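Local atomic coordinates of peptidoglycan glycosyltransferase (Atopobium parvulum, PDB entry 4OVD), a protein that belongs to the penicillin-binding protein family and combines a transpeptidase-type domain with a dimerisation domain. Residues S288-P293 / Q495-E500; G388-I393 / A415-Q420. All blocks are in the same frame, centred on the assembly; numbering follows the deposited sequence.

Contact 1: residues S288-P293 / Q495-E500; sequences SSIYEP and QQVVEE
Two backbone hydrogen bonds pair E292 with Q495 as a single antiparallel, hydrogen-bonded bridge. E292 N donates to Q495 O (3.0 Å) and Q495 N returns the bond to E292 O (2.9 Å). Farther along the two chains drift apart, and a water spans the gap, donating a hydrogen bond to I290 O (2.7 Å) and accepting one from V497 N (3.0 Å). Apolar contact is made by I290 and V497, whose side chains cross at about a right angle, I290 CG1 lying 3.9 Å from V497 CG2. Side-chain carbons also pack on backbone polar atoms in van der Waals contact: V497 CG1 on E292 N at 3.7 Å, I290 CD1 on E499 O at 3.3 Å, and the ring edge of Y291 on Q495 O, which lies in the ring plane. E292 leaves with CG anti to the backbone N (chi1 -173°) and runs extended beside Q495, pointing the same way; its carboxylate is gripped by Y504 OH and G413 N. The bridge ties the loop between helices 285-288 and 298-307 to the end of strand 487-495, an outermost strand of the five-stranded antiparallel sheet, while Y291 packs on V511 of the adjoining strand 510-518.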
ATOM      1  N   SER A 288      -9.356  -0.472   1.259  1.00 32.79           N
ATOM      2  CA  SER A 288     -10.580  -0.065   1.872  1.00 34.77           C
ATOM      3  C   SER A 288     -10.567   0.159   3.354  1.00 40.02           C
ATOM      4  O   SER A 288     -11.554   0.573   3.852  1.00 36.80           O
ATOM      5  CB  SER A 288     -11.659  -1.091   1.486  1.00 40.18           C
ATOM      6  OG  SER A 288     -11.201  -2.343   1.920  1.00 45.30           O
ATOM      7  N   SER A 289      -9.530  -0.165   4.107  1.00 33.32           N
ATOM      8  CA  SER A 289      -9.581   0.196   5.542  1.00 34.58           C
ATOM      9  C   SER A 289      -8.629   1.371   5.768  1.00 36.38           C
ATOM     10  O   SER A 289      -7.642   1.558   5.026  1.00 37.20           O
ATOM     11  CB  SER A 289      -9.150  -1.003   6.411  1.00 40.58           C
ATOM     12  OG  SER A 289      -9.970  -2.086   6.110  1.00 43.10           O
ATOM     13  N   ILE A 290      -8.913   2.171   6.781  1.00 31.79           N
ATOM     14  CA  ILE A 290      -8.108   3.352   7.093  1.00 30.96           C
ATOM     15  C   ILE A 290      -7.562   3.201   8.491  1.00 32.33           C
ATOM     16  O   ILE A 290      -8.157   2.526   9.353  1.00 28.81           O
ATOM     17  CB  ILE A 290      -8.857   4.663   6.982  1.00 32.77           C
ATOM     18  CG1 ILE A 290      -9.968   4.780   8.011  1.00 33.54           C
ATOM     19  CG2 ILE A 290      -9.441   4.837   5.551  1.00 40.27           C
ATOM     20  CD1 ILE A 290     -10.681   6.152   7.878  1.00 34.06           C
ATOM     21  N   TYR A 291      -6.380   3.781   8.652  1.00 29.44           N
ATOM     22  CA  TYR A 291      -5.617   3.693   9.867  1.00 31.99           C
ATOM     23  C   TYR A 291      -4.913   5.007  10.063  1.00 30.97           C
ATOM     24  O   TYR A 291      -4.745   5.760   9.094  1.00 29.66           O
ATOM     25  CB  TYR A 291      -4.495   2.640   9.672  1.00 32.64           C
ATOM     26  CG  TYR A 291      -5.037   1.270   9.412  1.00 32.62           C
ATOM     27  CD1 TYR A 291      -5.441   0.439  10.464  1.00 34.34           C
ATOM     28  CD2 TYR A 291      -5.162   0.799   8.132  1.00 36.69           C
ATOM     29  CE1 TYR A 291      -5.998  -0.796  10.225  1.00 38.68           C
ATOM     30  CE2 TYR A 291      -5.717  -0.459   7.874  1.00 37.69           C
ATOM     31  CZ  TYR A 291      -6.106  -1.256   8.923  1.00 43.82           C
ATOM     32  OH  TYR A 291      -6.678  -2.477   8.638  1.00 47.08           O
ATOM     33  N   GLU A 292      -4.481   5.271  11.293  1.00 29.51           N
ATOM     34  CA  GLU A 292      -3.605   6.433  11.571  1.00 31.81           C
ATOM     35  C   GLU A 292      -2.252   5.845  11.176  1.00 32.89           C
ATOM     36  O   GLU A 292      -1.839   4.847  11.736  1.00 31.89           O
ATOM     37  CB  GLU A 292      -3.671   6.824  13.028  1.00 36.73           C
ATOM     38  CG  GLU A 292      -2.948   8.072  13.283  1.00 42.10           C
ATOM     39  CD  GLU A 292      -3.106   8.538  14.694  1.00 44.43           C
ATOM     40  OE1 GLU A 292      -2.478   7.947  15.595  1.00 39.98           O
ATOM     41  OE2 GLU A 292      -3.750   9.573  14.850  1.00 45.06           O
ATOM     42  N   PRO A 293      -1.608   6.422  10.140  1.00 30.50           N
ATOM     43  CA  PRO A 293      -0.418   5.839   9.574  1.00 30.14           C
ATOM     44  C   PRO A 293       0.752   5.835  10.492  1.00 35.86           C
ATOM     45  O   PRO A 293       1.520   4.882  10.452  1.00 32.13           O
ATOM     46  CB  PRO A 293      -0.171   6.681   8.310  1.00 27.76           C
ATOM     47  CG  PRO A 293      -0.831   7.968   8.574  1.00 28.39           C
ATOM     48  CD  PRO A 293      -2.035   7.624   9.393  1.00 31.40           C
ATOM     49  N   GLN A 495      -2.031   3.270  14.188  1.00 34.84           N
ATOM     50  CA  GLN A 495      -3.098   2.864  15.064  1.00 34.24           C
ATOM     51  C   GLN A 495      -4.394   2.562  14.365  1.00 34.33           C
ATOM     52  O   GLN A 495      -4.730   3.113  13.309  1.00 31.24           O
ATOM     53  CB  GLN A 495      -3.433   3.990  16.013  1.00 36.09           C
ATOM     54  CG  GLN A 495      -2.364   4.517  16.924  1.00 40.50           C
ATOM     55  CD  GLN A 495      -2.235   3.748  18.197  1.00 47.56           C
ATOM     56  OE1 GLN A 495      -3.162   3.050  18.664  1.00 48.18           O
ATOM     57  NE2 GLN A 495      -1.078   3.858  18.778  1.00 56.17           N
ATOM     58  N   GLN A 496      -5.153   1.691  14.991  1.00 32.72           N
ATOM     59  CA  GLN A 496      -6.485   1.411  14.548  1.00 36.37           C
ATOM     60  C   GLN A 496      -7.384   2.623  14.888  1.00 34.63           C
ATOM     61  O   GLN A 496      -7.169   3.373  15.837  1.00 34.60           O
ATOM     62  CB  GLN A 496      -7.028   0.168  15.229  1.00 40.92           C
ATOM     63  CG  GLN A 496      -6.264  -1.018  14.694  1.00 54.55           C
ATOM     64  CD  GLN A 496      -7.043  -2.275  14.793  1.00 71.25           C
ATOM     65  OE1 GLN A 496      -7.587  -2.613  15.865  1.00 63.36           O
ATOM     66  NE2 GLN A 496      -7.138  -2.976  13.660  1.00 75.08           N
ATOM     67  N   VAL A 497      -8.398   2.816  14.095  1.00 35.58           N
ATOM     68  CA  VAL A 497      -9.299   3.971  14.308  1.00 38.36           C
ATOM     69  C   VAL A 497     -10.736   3.597  14.112  1.00 35.63           C
ATOM     70  O   VAL A 497     -11.021   2.530  13.589  1.00 35.59           O
ATOM     71  CB  VAL A 497      -8.972   5.091  13.289  1.00 35.83           C
ATOM     72  CG1 VAL A 497      -7.503   5.497  13.406  1.00 35.20           C
ATOM     73  CG2 VAL A 497      -9.307   4.713  11.862  1.00 37.27           C
ATOM     74  N   VAL A 498     -11.651   4.460  14.557  1.00 34.20           N
ATOM     75  CA  VAL A 498     -13.065   4.282  14.323  1.00 37.06           C
ATOM     76  C   VAL A 498     -13.160   4.574  12.822  1.00 38.95           C
ATOM     77  O   VAL A 498     -12.812   5.696  12.379  1.00 36.66           O
ATOM     78  CB  VAL A 498     -13.867   5.287  15.126  1.00 39.74           C
ATOM     79  CG1 VAL A 498     -15.332   5.227  14.750  1.00 40.44           C
ATOM     80  CG2 VAL A 498     -13.613   5.044  16.611  1.00 43.25           C
ATOM     81  N   GLU A 499     -13.636   3.596  12.051  1.00 36.55           N
ATOM     82  CA  GLU A 499     -13.614   3.688  10.599  1.00 44.63           C
ATOM     83  C   GLU A 499     -14.290   4.908   9.952  1.00 40.03           C
ATOM     84  O   GLU A 499     -13.738   5.500   9.050  1.00 44.00           O
ATOM     85  CB  GLU A 499     -14.117   2.390   9.961  1.00 51.17           C
ATOM     86  CG  GLU A 499     -15.569   2.066  10.167  1.00 65.46           C
ATOM     87  CD  GLU A 499     -15.973   0.754   9.502  1.00 81.56           C
ATOM     88  OE1 GLU A 499     -15.666   0.575   8.289  1.00 75.44           O
ATOM     89  OE2 GLU A 499     -16.622  -0.078  10.197  1.00 72.46           O
ATOM     90  N   GLU A 500     -15.424   5.322  10.463  1.00 39.74           N
ATOM     91  CA  GLU A 500     -16.095   6.428   9.836  1.00 48.53           C
ATOM     92  C   GLU A 500     -15.625   7.795  10.299  1.00 48.99           C
ATOM     93  O   GLU A 500     -16.016   8.762   9.683  1.00 46.66           O
ATOM     94  CB  GLU A 500     -17.619   6.263   9.980  1.00 48.23           C
ATOM     95  CG  GLU A 500     -18.204   4.969   9.354  1.00 57.12           C
ATOM     96  CD  GLU A 500     -17.951   4.763   7.811  1.00 68.74           C
ATOM     97  OE1 GLU A 500     -17.737   5.739   7.054  1.00 62.55           O
ATOM     98  OE2 GLU A 500     -18.013   3.597   7.321  1.00 72.02           O
TER
HETATM   99  O   HOH W   1      -8.523   1.117  11.655  1.00 32.70           O

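Contact 2: residues G388-I393 / A415-Q420; sequences GEATGI and AIPFIQ
Q420 NE2 serves two acceptors, donating to T391 O at 2.8 Å and to a water at 2.9 Å. That donor sits above the carbonyl plane of T391, about 60° out of it, whereas T391 O lies almost in the plane of the Q420 amide. Q420 is extended beyond CG, and its OE1 accepts from G379 N, so both ends of the amide are held and its rotation is fixed. The same water also donates to A390 O and to E389 OE2 (2.6 Å), joining backbone, carboxylate and amide. E389 reaches it with CG anti to the backbone N (chi1 -176°); its OE2 also meets T382 OG1, its OE1 is bound by G383 N, and I419 CG2 packs against E389 OE2 at 3.6 Å, the side chains crossing nearly at right angles. Farther along the chain, I393 and A415 form one antiparallel hydrogen-bonded pair, I393 N to A415 O at 2.7 Å and A415 N to I393 O at 3.2 Å. Beside it G392 CA comes 3.2 Å from A415 O, an approach possible because a CB, which would run into A415 O and I416 CG2, is absent. P417 CG rests on A390 O at 3.5 Å. In this penicillin-binding transpeptidase-type domain, a single antiparallel bridge thus joins two loops, and a glutamine in the first turn of helix 418-429 binds the opposing loop's backbone carbonyl.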
ATOM      1  N   GLY A 388     -13.918  -0.285  -3.585  1.00 39.59           N
ATOM      2  CA  GLY A 388     -13.957   0.136  -2.187  1.00 37.93           C
ATOM      3  C   GLY A 388     -12.827   0.980  -1.685  1.00 36.19           C
ATOM      4  O   GLY A 388     -12.604   1.038  -0.496  1.00 38.18           O
ATOM      5  N   GLU A 389     -12.156   1.704  -2.575  1.00 36.56           N
ATOM      6  CA  GLU A 389     -10.991   2.474  -2.156  1.00 38.08           C
ATOM      7  C   GLU A 389     -11.423   3.590  -1.222  1.00 38.79           C
ATOM      8  O   GLU A 389     -12.277   4.364  -1.587  1.00 38.70           O
ATOM      9  CB  GLU A 389     -10.216   3.065  -3.362  1.00 39.67           C
ATOM     10  CG  GLU A 389      -8.961   3.767  -2.842  1.00 39.53           C
ATOM     11  CD  GLU A 389      -7.946   4.263  -3.862  1.00 39.98           C
ATOM     12  OE1 GLU A 389      -8.273   4.438  -5.075  1.00 44.54           O
ATOM     13  OE2 GLU A 389      -6.784   4.462  -3.418  1.00 40.84           O
ATOM     14  N   ALA A 390     -10.860   3.677  -0.021  1.00 36.74           N
ATOM     15  CA  ALA A 390     -11.220   4.770   0.865  1.00 43.05           C
ATOM     16  C   ALA A 390     -10.452   6.054   0.534  1.00 38.03           C
ATOM     17  O   ALA A 390      -9.321   6.019   0.155  1.00 37.68           O
ATOM     18  CB  ALA A 390     -10.978   4.367   2.313  1.00 45.71           C
ATOM     19  N   THR A 391     -11.062   7.200   0.684  1.00 33.04           N
ATOM     20  CA  THR A 391     -10.342   8.430   0.462  1.00 36.12           C
ATOM     21  C   THR A 391      -9.551   8.818   1.717  1.00 33.02           C
ATOM     22  O   THR A 391      -8.543   9.511   1.642  1.00 38.20           O
ATOM     23  CB  THR A 391     -11.319   9.585   0.200  1.00 43.99           C
ATOM     24  OG1 THR A 391     -12.036   9.858   1.420  1.00 56.42           O
ATOM     25  CG2 THR A 391     -12.276   9.198  -0.844  1.00 47.94           C
ATOM     26  N   GLY A 392     -10.024   8.373   2.885  1.00 33.08           N
ATOM     27  CA  GLY A 392      -9.392   8.712   4.125  1.00 30.64           C
ATOM     28  C   GLY A 392      -9.966  10.005   4.651  1.00 31.04           C
ATOM     29  O   GLY A 392     -10.812  10.640   4.001  1.00 34.30           O
ATOM     30  N   ILE A 393      -9.533  10.371   5.843  1.00 32.47           N
ATOM     31  CA  ILE A 393     -10.029  11.515   6.571  1.00 37.11           C
ATOM     32  C   ILE A 393      -8.842  12.318   6.937  1.00 34.82           C
ATOM     33  O   ILE A 393      -8.114  12.011   7.880  1.00 36.76           O
ATOM     34  CB  ILE A 393     -10.805  11.047   7.823  1.00 43.47           C
ATOM     35  CG1 ILE A 393     -11.997  10.133   7.395  1.00 51.22           C
ATOM     36  CG2 ILE A 393     -11.331  12.253   8.578  1.00 38.81           C
ATOM     37  CD1 ILE A 393     -12.618   9.340   8.524  1.00 48.77           C
ATOM     38  N   ALA A 415      -6.282   9.706   9.022  1.00 31.59           N
ATOM     39  CA  ALA A 415      -6.496   8.289   8.869  1.00 29.98           C
ATOM     40  C   ALA A 415      -6.677   8.064   7.397  1.00 28.67           C
ATOM     41  O   ALA A 415      -7.611   8.653   6.730  1.00 33.23           O
ATOM     42  CB  ALA A 415      -7.731   7.893   9.633  1.00 29.39           C
ATOM     43  N   ILE A 416      -5.858   7.152   6.881  1.00 27.46           N
ATOM     44  CA  ILE A 416      -5.838   6.843   5.477  1.00 27.74           C
ATOM     45  C   ILE A 416      -5.550   5.383   5.248  1.00 29.62           C
ATOM     46  O   ILE A 416      -5.016   4.717   6.112  1.00 27.99           O
ATOM     47  CB  ILE A 416      -4.737   7.672   4.778  1.00 28.34           C
ATOM     48  CG1 ILE A 416      -3.377   7.351   5.380  1.00 31.27           C
ATOM     49  CG2 ILE A 416      -5.119   9.143   4.814  1.00 31.71           C
ATOM     50  CD1 ILE A 416      -2.184   8.207   4.925  1.00 35.49           C
ATOM     51  N   PRO A 417      -5.893   4.886   4.071  1.00 31.14           N
ATOM     52  CA  PRO A 417      -5.556   3.528   3.756  1.00 29.00           C
ATOM     53  C   PRO A 417      -4.092   3.521   3.446  1.00 29.22           C
ATOM     54  O   PRO A 417      -3.587   4.512   2.881  1.00 30.89           O
ATOM     55  CB  PRO A 417      -6.361   3.253   2.466  1.00 33.70           C
ATOM     56  CG  PRO A 417      -6.579   4.577   1.868  1.00 34.73           C
ATOM     57  CD  PRO A 417      -6.672   5.537   2.999  1.00 34.86           C
ATOM     58  N   PHE A 418      -3.425   2.407   3.716  1.00 28.87           N
ATOM     59  CA  PHE A 418      -2.005   2.308   3.482  1.00 31.20           C
ATOM     60  C   PHE A 418      -1.624   2.410   1.996  1.00 29.63           C
ATOM     61  O   PHE A 418      -0.513   2.813   1.675  1.00 31.50           O
ATOM     62  CB  PHE A 418      -1.378   1.114   4.152  1.00 35.22           C
ATOM     63  CG  PHE A 418      -1.120   1.324   5.635  1.00 34.21           C
ATOM     64  CD1 PHE A 418      -0.109   2.151   6.068  1.00 35.95           C
ATOM     65  CD2 PHE A 418      -1.891   0.681   6.568  1.00 30.40           C
ATOM     66  CE1 PHE A 418       0.111   2.379   7.423  1.00 43.34           C
ATOM     67  CE2 PHE A 418      -1.725   0.952   7.911  1.00 35.55           C
ATOM     68  CZ  PHE A 418      -0.726   1.773   8.348  1.00 32.50           C
ATOM     69  N   ILE A 419      -2.569   2.120   1.101  1.00 32.68           N
ATOM     70  CA  ILE A 419      -2.304   2.242  -0.322  1.00 31.67           C
ATOM     71  C   ILE A 419      -1.904   3.697  -0.693  1.00 31.43           C
ATOM     72  O   ILE A 419      -1.103   3.931  -1.633  1.00 33.40           O
ATOM     73  CB  ILE A 419      -3.479   1.724  -1.183  1.00 31.14           C
ATOM     74  CG1 ILE A 419      -3.022   1.496  -2.649  1.00 37.32           C
ATOM     75  CG2 ILE A 419      -4.651   2.667  -1.089  1.00 33.33           C
ATOM     76  CD1 ILE A 419      -1.957   0.392  -2.840  1.00 38.42           C
ATOM     77  N   GLN A 420      -2.334   4.659   0.112  1.00 32.15           N
ATOM     78  CA  GLN A 420      -1.943   6.035  -0.115  1.00 29.29           C
ATOM     79  C   GLN A 420      -0.484   6.263   0.281  1.00 32.37           C
ATOM     80  O   GLN A 420       0.257   7.046  -0.345  1.00 30.73           O
ATOM     81  CB  GLN A 420      -2.838   6.971   0.689  1.00 30.63           C
ATOM     82  CG  GLN A 420      -4.195   7.173   0.046  1.00 34.08           C
ATOM     83  CD  GLN A 420      -5.033   8.203   0.748  1.00 32.47           C
ATOM     84  OE1 GLN A 420      -4.522   9.078   1.515  1.00 33.72           O
ATOM     85  NE2 GLN A 420      -6.332   8.153   0.475  1.00 37.87           N
TER
HETATM   86  O   HOH W   2      -7.053   5.980  -1.278  1.00 39.73           O

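Overall arrangement
Followed from the N terminus, the chain first passes 288-293, just after helix 285-288, then 388-393, 415-420 and finally 495-500. Contact 2 closes a short loop of 21 residues containing helix 404-408; contact 1 closes a far longer one of 201 residues, with about a third of its residues in helix, and contact 2 is nested inside it. Their centres are 8 Å apart and they touch directly: Y291 O probably accepts a hydrogen bond from I416 N, and the ring of Y291 meets that of F418. Segment 288-293 therefore touches both 495-500 and 415-420, linking the edge of the five-stranded sheet to the start of helix 418-429.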